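Local structure of Exo beta-1,2-glucooligosaccharide sophorohydrolase (non-reducing end) (Parabacteroides distasonis ATCC 8503, 5Z06) at residues I222-D227 against Q232-R237; K258-A261 against N267-N270. The protein hydrolyses linear beta-1,2-glucan and beta-1,2-glucooligosaccharides of four or more units, releasing sophorose from the non-reducing end as an exo-type enzyme. One frame throughout, in Å; residues are numbered along the deposited sequence.

Contact 1. Residues I222-D227 against Q232-R237; sequences IYRSFD and QPVAVR
Ile222-Arg224 and Gln232-Ala235 pair as antiparallel strands that slip by one residue at a classic beta bulge: Ile222 O takes N-H from Val234 (N to O 2.8 Å) and, weakly, from Ala235, while Arg224 and Gln232 exchange two backbone bonds. Ile222 N gives an almost straight bond (174°) to Ala235 O at 2.7 Å. Ile222 splits its branches across the partner strand: CG2 meets Val234 CG2 at 4.0 Å, and CD1 reaches Arg237 CG at 3.8 Å, beside Ala235 CB. Shortening Ile222 to an alanine would probably open a gap between this strand and the side chains of Val234 and Arg237. Tyr223 lies on the other face, where its CE2 rests 3.7 Å from Pro233 CB; its OH bonds to Glu268. Arg224 starts extended, with CG opposite the backbone N (chi1 -173°), then bends at chi3, so its guanidinium is sandwiched: Val234 CG1 packs off-centre over one face, 3.6 Å from Arg224 CZ, and Phe226 CZ over the opposite face. Asp246 pairs with Arg224 NH1. An ST turn at Ser225 leads out of the strand. This is a bulged beta hairpin at the edge of a four-stranded antiparallel sheet, consistent with the C-C' pair of a fibronectin type III-like domain.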
ATOM      1  N   ILE A 222      -9.873  -3.486  20.289  1.00 35.65           N
ATOM      2  CA  ILE A 222      -9.229  -2.406  21.024  1.00 36.47           C
ATOM      3  C   ILE A 222     -10.307  -1.618  21.760  1.00 36.17           C
ATOM      4  O   ILE A 222     -11.320  -1.242  21.162  1.00 35.51           O
ATOM      5  CB  ILE A 222      -8.402  -1.464  20.114  1.00 34.83           C
ATOM      6  CG1 ILE A 222      -7.273  -2.243  19.419  1.00 33.34           C
ATOM      7  CG2 ILE A 222      -7.815  -0.300  20.921  1.00 36.34           C
ATOM      8  CD1 ILE A 222      -7.671  -2.858  18.101  1.00 34.41           C
ATOM      9  N   TYR A 223     -10.046  -1.377  23.045  1.00 34.66           N
ATOM     10  CA  TYR A 223     -10.933  -0.602  23.931  1.00 39.06           C
ATOM     11  C   TYR A 223     -10.264   0.684  24.342  1.00 36.34           C
ATOM     12  O   TYR A 223      -9.078   0.714  24.616  1.00 39.92           O
ATOM     13  CB  TYR A 223     -11.284  -1.388  25.198  1.00 40.34           C
ATOM     14  CG  TYR A 223     -12.164  -2.572  24.916  1.00 42.56           C
ATOM     15  CD1 TYR A 223     -11.601  -3.786  24.540  1.00 44.37           C
ATOM     16  CD2 TYR A 223     -13.558  -2.474  24.983  1.00 43.61           C
ATOM     17  CE1 TYR A 223     -12.390  -4.878  24.253  1.00 44.70           C
ATOM     18  CE2 TYR A 223     -14.362  -3.566  24.701  1.00 44.00           C
ATOM     19  CZ  TYR A 223     -13.768  -4.768  24.340  1.00 46.02           C
ATOM     20  OH  TYR A 223     -14.539  -5.859  24.045  1.00 45.74           O
ATOM     21  N   ARG A 224     -11.044   1.745  24.381  1.00 36.34           N
ATOM     22  CA  ARG A 224     -10.542   3.051  24.729  1.00 37.35           C
ATOM     23  C   ARG A 224     -11.346   3.661  25.867  1.00 36.27           C
ATOM     24  O   ARG A 224     -12.557   3.503  25.943  1.00 34.53           O
ATOM     25  CB  ARG A 224     -10.607   3.973  23.527  1.00 36.08           C
ATOM     26  CG  ARG A 224      -9.940   5.316  23.784  1.00 36.65           C
ATOM     27  CD  ARG A 224     -10.040   6.171  22.554  1.00 35.96           C
ATOM     28  NE  ARG A 224     -11.417   6.482  22.211  1.00 34.80           N
ATOM     29  CZ  ARG A 224     -11.819   6.973  21.035  1.00 36.51           C
ATOM     30  NH1 ARG A 224     -10.963   7.204  20.046  1.00 37.60           N
ATOM     31  NH2 ARG A 224     -13.096   7.239  20.838  1.00 37.39           N
ATOM     32  N   SER A 225     -10.651   4.368  26.737  1.00 39.40           N
ATOM     33  CA  SER A 225     -11.293   5.159  27.766  1.00 41.94           C
ATOM     34  C   SER A 225     -10.700   6.553  27.733  1.00 42.07           C
ATOM     35  O   SER A 225      -9.496   6.718  27.539  1.00 40.41           O
ATOM     36  CB  SER A 225     -11.083   4.520  29.126  1.00 41.40           C
ATOM     37  OG  SER A 225     -11.780   5.259  30.103  1.00 45.71           O
ATOM     38  N   PHE A 226     -11.556   7.553  27.889  1.00 43.01           N
ATOM     39  CA  PHE A 226     -11.109   8.923  28.120  1.00 44.22           C
ATOM     40  C   PHE A 226     -10.993   9.284  29.594  1.00 45.13           C
ATOM     41  O   PHE A 226     -10.419  10.319  29.912  1.00 46.73           O
ATOM     42  CB  PHE A 226     -12.014   9.908  27.406  1.00 42.27           C
ATOM     43  CG  PHE A 226     -11.958   9.795  25.919  1.00 43.54           C
ATOM     44  CD1 PHE A 226     -10.733   9.829  25.245  1.00 42.64           C
ATOM     45  CD2 PHE A 226     -13.124   9.682  25.175  1.00 46.32           C
ATOM     46  CE1 PHE A 226     -10.676   9.736  23.864  1.00 42.43           C
ATOM     47  CE2 PHE A 226     -13.073   9.598  23.791  1.00 45.95           C
ATOM     48  CZ  PHE A 226     -11.843   9.625  23.134  1.00 44.30           C
ATOM     49  N   ASP A 227     -11.511   8.432  30.483  1.00 45.19           N
ATOM     50  CA  ASP A 227     -11.405   8.664  31.933  1.00 47.08           C
ATOM     51  C   ASP A 227     -10.686   7.555  32.715  1.00 47.40           C
ATOM     52  O   ASP A 227     -10.434   7.714  33.902  1.00 48.47           O
ATOM     53  CB  ASP A 227     -12.789   8.968  32.534  1.00 46.79           C
ATOM     54  CG  ASP A 227     -13.797   7.846  32.346  1.00 48.82           C
ATOM     55  OD1 ASP A 227     -13.415   6.658  32.229  1.00 47.09           O
ATOM     56  OD2 ASP A 227     -15.004   8.164  32.326  1.00 51.75           O
ATOM     57  N   GLN A 232     -14.987   1.842  25.889  1.00 52.95           N
ATOM     58  CA  GLN A 232     -15.812   1.459  24.748  1.00 54.64           C
ATOM     59  C   GLN A 232     -14.913   0.779  23.686  1.00 53.85           C
ATOM     60  O   GLN A 232     -13.727   1.118  23.561  1.00 50.02           O
ATOM     61  CB  GLN A 232     -16.537   2.688  24.164  1.00 58.18           C
ATOM     62  CG  GLN A 232     -17.675   3.227  25.036  1.00 64.45           C
ATOM     63  CD  GLN A 232     -18.860   2.263  25.161  1.00 66.41           C
ATOM     64  OE1 GLN A 232     -18.955   1.498  26.125  1.00 70.90           O
ATOM     65  NE2 GLN A 232     -19.764   2.297  24.185  1.00 65.85           N
ATOM     66  N   PRO A 233     -15.471  -0.186  22.924  1.00 53.33           N
ATOM     67  CA  PRO A 233     -14.678  -0.822  21.879  1.00 48.16           C
ATOM     68  C   PRO A 233     -14.553   0.144  20.701  1.00 42.00           C
ATOM     69  O   PRO A 233     -15.552   0.569  20.154  1.00 40.63           O
ATOM     70  CB  PRO A 233     -15.511  -2.065  21.531  1.00 49.40           C
ATOM     71  CG  PRO A 233     -16.924  -1.650  21.772  1.00 51.06           C
ATOM     72  CD  PRO A 233     -16.899  -0.568  22.825  1.00 53.61           C
ATOM     73  N   VAL A 234     -13.334   0.538  20.352  1.00 38.56           N
ATOM     74  CA  VAL A 234     -13.140   1.533  19.292  1.00 35.49           C
ATOM     75  C   VAL A 234     -12.667   0.971  17.970  1.00 34.45           C
ATOM     76  O   VAL A 234     -12.837   1.629  16.948  1.00 37.24           O
ATOM     77  CB  VAL A 234     -12.211   2.680  19.698  1.00 35.64           C
ATOM     78  CG1 VAL A 234     -12.916   3.561  20.717  1.00 37.47           C
ATOM     79  CG2 VAL A 234     -10.857   2.172  20.188  1.00 34.07           C
ATOM     80  N   ALA A 235     -12.077  -0.216  17.976  1.00 32.40           N
ATOM     81  CA  ALA A 235     -11.536  -0.779  16.749  1.00 33.92           C
ATOM     82  C   ALA A 235     -11.268  -2.248  16.897  1.00 33.66           C
ATOM     83  O   ALA A 235     -11.188  -2.773  18.012  1.00 33.67           O
ATOM     84  CB  ALA A 235     -10.232  -0.073  16.357  1.00 33.66           C
ATOM     85  N   VAL A 236     -11.120  -2.902  15.751  1.00 34.28           N
ATOM     86  CA  VAL A 236     -10.606  -4.254  15.709  1.00 34.43           C
ATOM     87  C   VAL A 236      -9.409  -4.253  14.793  1.00 34.65           C
ATOM     88  O   VAL A 236      -9.342  -3.488  13.826  1.00 30.29           O
ATOM     89  CB  VAL A 236     -11.605  -5.322  15.218  1.00 35.68           C
ATOM     90  CG1 VAL A 236     -12.731  -5.488  16.214  1.00 38.97           C
ATOM     91  CG2 VAL A 236     -12.152  -5.027  13.819  1.00 37.02           C
ATOM     92  N   ARG A 237      -8.457  -5.109  15.119  1.00 34.33           N
ATOM     93  CA  ARG A 237      -7.328  -5.292  14.271  1.00 35.32           C
ATOM     94  C   ARG A 237      -7.132  -6.768  14.057  1.00 34.17           C
ATOM     95  O   ARG A 237      -7.041  -7.551  14.999  1.00 37.10           O
ATOM     96  CB  ARG A 237      -6.095  -4.607  14.870  1.00 34.88           C
ATOM     97  CG  ARG A 237      -6.104  -3.098  14.695  1.00 33.61           C
ATOM     98  CD  ARG A 237      -5.918  -2.720  13.233  1.00 33.55           C
ATOM     99  NE  ARG A 237      -5.926  -1.281  12.989  1.00 31.96           N
ATOM    100  CZ  ARG A 237      -7.007  -0.533  12.749  1.00 31.88           C
ATOM    101  NH1 ARG A 237      -8.240  -1.046  12.758  1.00 32.72           N
ATOM    102  NH2 ARG A 237      -6.858   0.763  12.535  1.00 29.63           N
TER

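Contact 2. Residues K258-A261 against N267-N270; sequences KVTA and NESN
Ser269 grips Ala261 at two points, through its backbone and through its hydroxyl. Its N-H points nearly straight at Ala261 O (N to O 2.7 Å, 170° at the hydrogen), and its OG accepts Ala261 N at 2.8 Å. The second bond depends on the rotation of the serine: OG stands between its own backbone N and carbonyl carbon (chi1 76°), which turns it back onto the strand, where it takes the role a main-chain carbonyl would have in a regular sheet. The same hydroxyl donates to Asn270 O, in the carbonyl plane on a lone pair, so both its accepting and its donating sides are used and its rotation is fixed. Ser269 OG also lies 3.3 Å from Thr260 CA, and Glu268 CA makes a CH...O contact with Ala261 O.

Thr260 and Glu268 add a side-chain bond. Thr260 CG2 lies 3.7 Å from Asn270 O. Glu268 leaves its backbone with CG opposite N (chi1 -172°) and bends at chi2, laying CG 3.5 Å from Thr260 CB before the carboxylate crosses to the hydroxyl. Thr260 OG1 donates to Glu268 OE2 at a modelled 2.4 Å, too short for the exact length to be trusted. The carboxylate is held at both oxygens, since Arg221 NH1 forms a salt bridge with OE1, which probably favours the charged form. On the far side of the strand Val259 packs on Trp209 and Ile207. Asn270 OD1 accepts from Ala192 N, tying the loop to the segment just before strand 194-200. The arrangement is that of the loop after strand 254-262 folded back along it, consistent with the F-G connection of a fibronectin type III-like domain.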
ATOM      1  N   LYS A 258      -6.832  -0.605  26.007  1.00 37.06           N
ATOM      2  CA  LYS A 258      -6.902  -1.938  26.521  1.00 39.31           C
ATOM      3  C   LYS A 258      -7.212  -2.775  25.302  1.00 37.02           C
ATOM      4  O   LYS A 258      -8.082  -2.413  24.499  1.00 33.48           O
ATOM      5  CB  LYS A 258      -8.067  -2.003  27.494  1.00 43.20           C
ATOM      6  CG  LYS A 258      -7.874  -2.843  28.726  1.00 47.85           C
ATOM      7  CD  LYS A 258      -8.925  -2.477  29.778  1.00 50.98           C
ATOM      8  CE  LYS A 258     -10.339  -2.536  29.197  1.00 54.97           C
ATOM      9  NZ  LYS A 258     -11.389  -2.590  30.244  1.00 59.63           N
ATOM     10  N   VAL A 259      -6.522  -3.893  25.160  1.00 36.33           N
ATOM     11  CA  VAL A 259      -6.724  -4.734  23.997  1.00 36.66           C
ATOM     12  C   VAL A 259      -7.049  -6.151  24.441  1.00 37.02           C
ATOM     13  O   VAL A 259      -6.416  -6.690  25.350  1.00 37.87           O
ATOM     14  CB  VAL A 259      -5.474  -4.704  23.114  1.00 36.59           C
ATOM     15  CG1 VAL A 259      -5.625  -5.634  21.913  1.00 38.79           C
ATOM     16  CG2 VAL A 259      -5.206  -3.273  22.668  1.00 34.00           C
ATOM     17  N   THR A 260      -8.028  -6.754  23.779  1.00 37.32           N
ATOM     18  CA  THR A 260      -8.343  -8.170  23.981  1.00 37.95           C
ATOM     19  C   THR A 260      -8.131  -8.914  22.668  1.00 37.41           C
ATOM     20  O   THR A 260      -8.104  -8.293  21.614  1.00 33.28           O
ATOM     21  CB  THR A 260      -9.812  -8.362  24.432  1.00 37.29           C
ATOM     22  OG1 THR A 260     -10.694  -7.923  23.403  1.00 38.19           O
ATOM     23  CG2 THR A 260     -10.119  -7.578  25.705  1.00 38.33           C
ATOM     24  N   ALA A 261      -7.966 -10.237  22.759  1.00 40.61           N
ATOM     25  CA  ALA A 261      -7.979 -11.140  21.600  1.00 39.86           C
ATOM     26  C   ALA A 261      -9.329 -11.834  21.505  1.00 40.91           C
ATOM     27  O   ALA A 261      -9.867 -12.302  22.503  1.00 42.81           O
ATOM     28  CB  ALA A 261      -6.872 -12.170  21.707  1.00 39.98           C
ATOM     29  N   ASN A 267     -15.340 -15.486  21.391  1.00 47.34           N
ATOM     30  CA  ASN A 267     -14.945 -15.420  22.795  1.00 49.84           C
ATOM     31  C   ASN A 267     -13.859 -14.377  22.880  1.00 49.27           C
ATOM     32  O   ASN A 267     -13.123 -14.166  21.924  1.00 45.76           O
ATOM     33  CB  ASN A 267     -14.390 -16.745  23.309  1.00 49.86           C
ATOM     34  CG  ASN A 267     -15.351 -17.895  23.098  1.00 50.76           C
ATOM     35  OD1 ASN A 267     -16.518 -17.831  23.500  1.00 47.91           O
ATOM     36  ND2 ASN A 267     -14.873 -18.940  22.442  1.00 47.69           N
ATOM     37  N   GLU A 268     -13.754 -13.761  24.044  1.00 49.74           N
ATOM     38  CA  GLU A 268     -12.852 -12.659  24.254  1.00 51.22           C
ATOM     39  C   GLU A 268     -11.871 -13.016  25.352  1.00 50.70           C
ATOM     40  O   GLU A 268     -12.260 -13.486  26.409  1.00 54.68           O
ATOM     41  CB  GLU A 268     -13.664 -11.416  24.619  1.00 54.69           C
ATOM     42  CG  GLU A 268     -12.869 -10.121  24.694  1.00 56.47           C
ATOM     43  CD  GLU A 268     -13.652  -8.887  24.253  1.00 56.71           C
ATOM     44  OE1 GLU A 268     -14.891  -8.922  24.080  1.00 59.08           O
ATOM     45  OE2 GLU A 268     -13.009  -7.855  24.048  1.00 55.43           O
ATOM     46  N   SER A 269     -10.591 -12.778  25.098  1.00 49.90           N
ATOM     47  CA  SER A 269      -9.580 -12.909  26.119  1.00 49.52           C
ATOM     48  C   SER A 269      -9.858 -11.966  27.270  1.00 51.44           C
ATOM     49  O   SER A 269     -10.732 -11.087  27.212  1.00 49.00           O
ATOM     50  CB  SER A 269      -8.199 -12.553  25.568  1.00 50.54           C
ATOM     51  OG  SER A 269      -8.069 -11.143  25.436  1.00 48.04           O
ATOM     52  N   ASN A 270      -9.060 -12.132  28.308  1.00 53.17           N
ATOM     53  CA  ASN A 270      -8.984 -11.116  29.336  1.00 56.94           C
ATOM     54  C   ASN A 270      -8.361  -9.844  28.743  1.00 55.36           C
ATOM     55  O   ASN A 270      -7.877  -9.839  27.609  1.00 50.41           O
ATOM     56  CB  ASN A 270      -8.215 -11.621  30.571  1.00 56.88           C
ATOM     57  CG  ASN A 270      -6.778 -11.980  30.276  1.00 59.47           C
ATOM     58  OD1 ASN A 270      -6.451 -12.444  29.185  1.00 66.16           O
ATOM     59  ND2 ASN A 270      -5.907 -11.780  31.257  1.00 60.72           N
TER

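In the fold
Contacts 1 and 2 flank the same pair of neighbouring strands, 219-225 and 254-262, with centres about 11 Å apart. Contact 1 adds edge strand 232-237 on one side; contact 2 adds the loop that leads to strand 275-278 on the other. Both are partly buried. Contact 1 is mainly backbone strand pairing with apolar packing and one sandwiched guanidinium, and buries the larger area; contact 2 relies on polar bonds from the serine, threonine and glutamate side chains, beside one backbone bond. They meet directly: Tyr223 joins the hairpin to the carboxylate of Glu268, Tyr223 N bonds to Lys258 O, and Ile222 packs on Val259 across the sheet's inner strands.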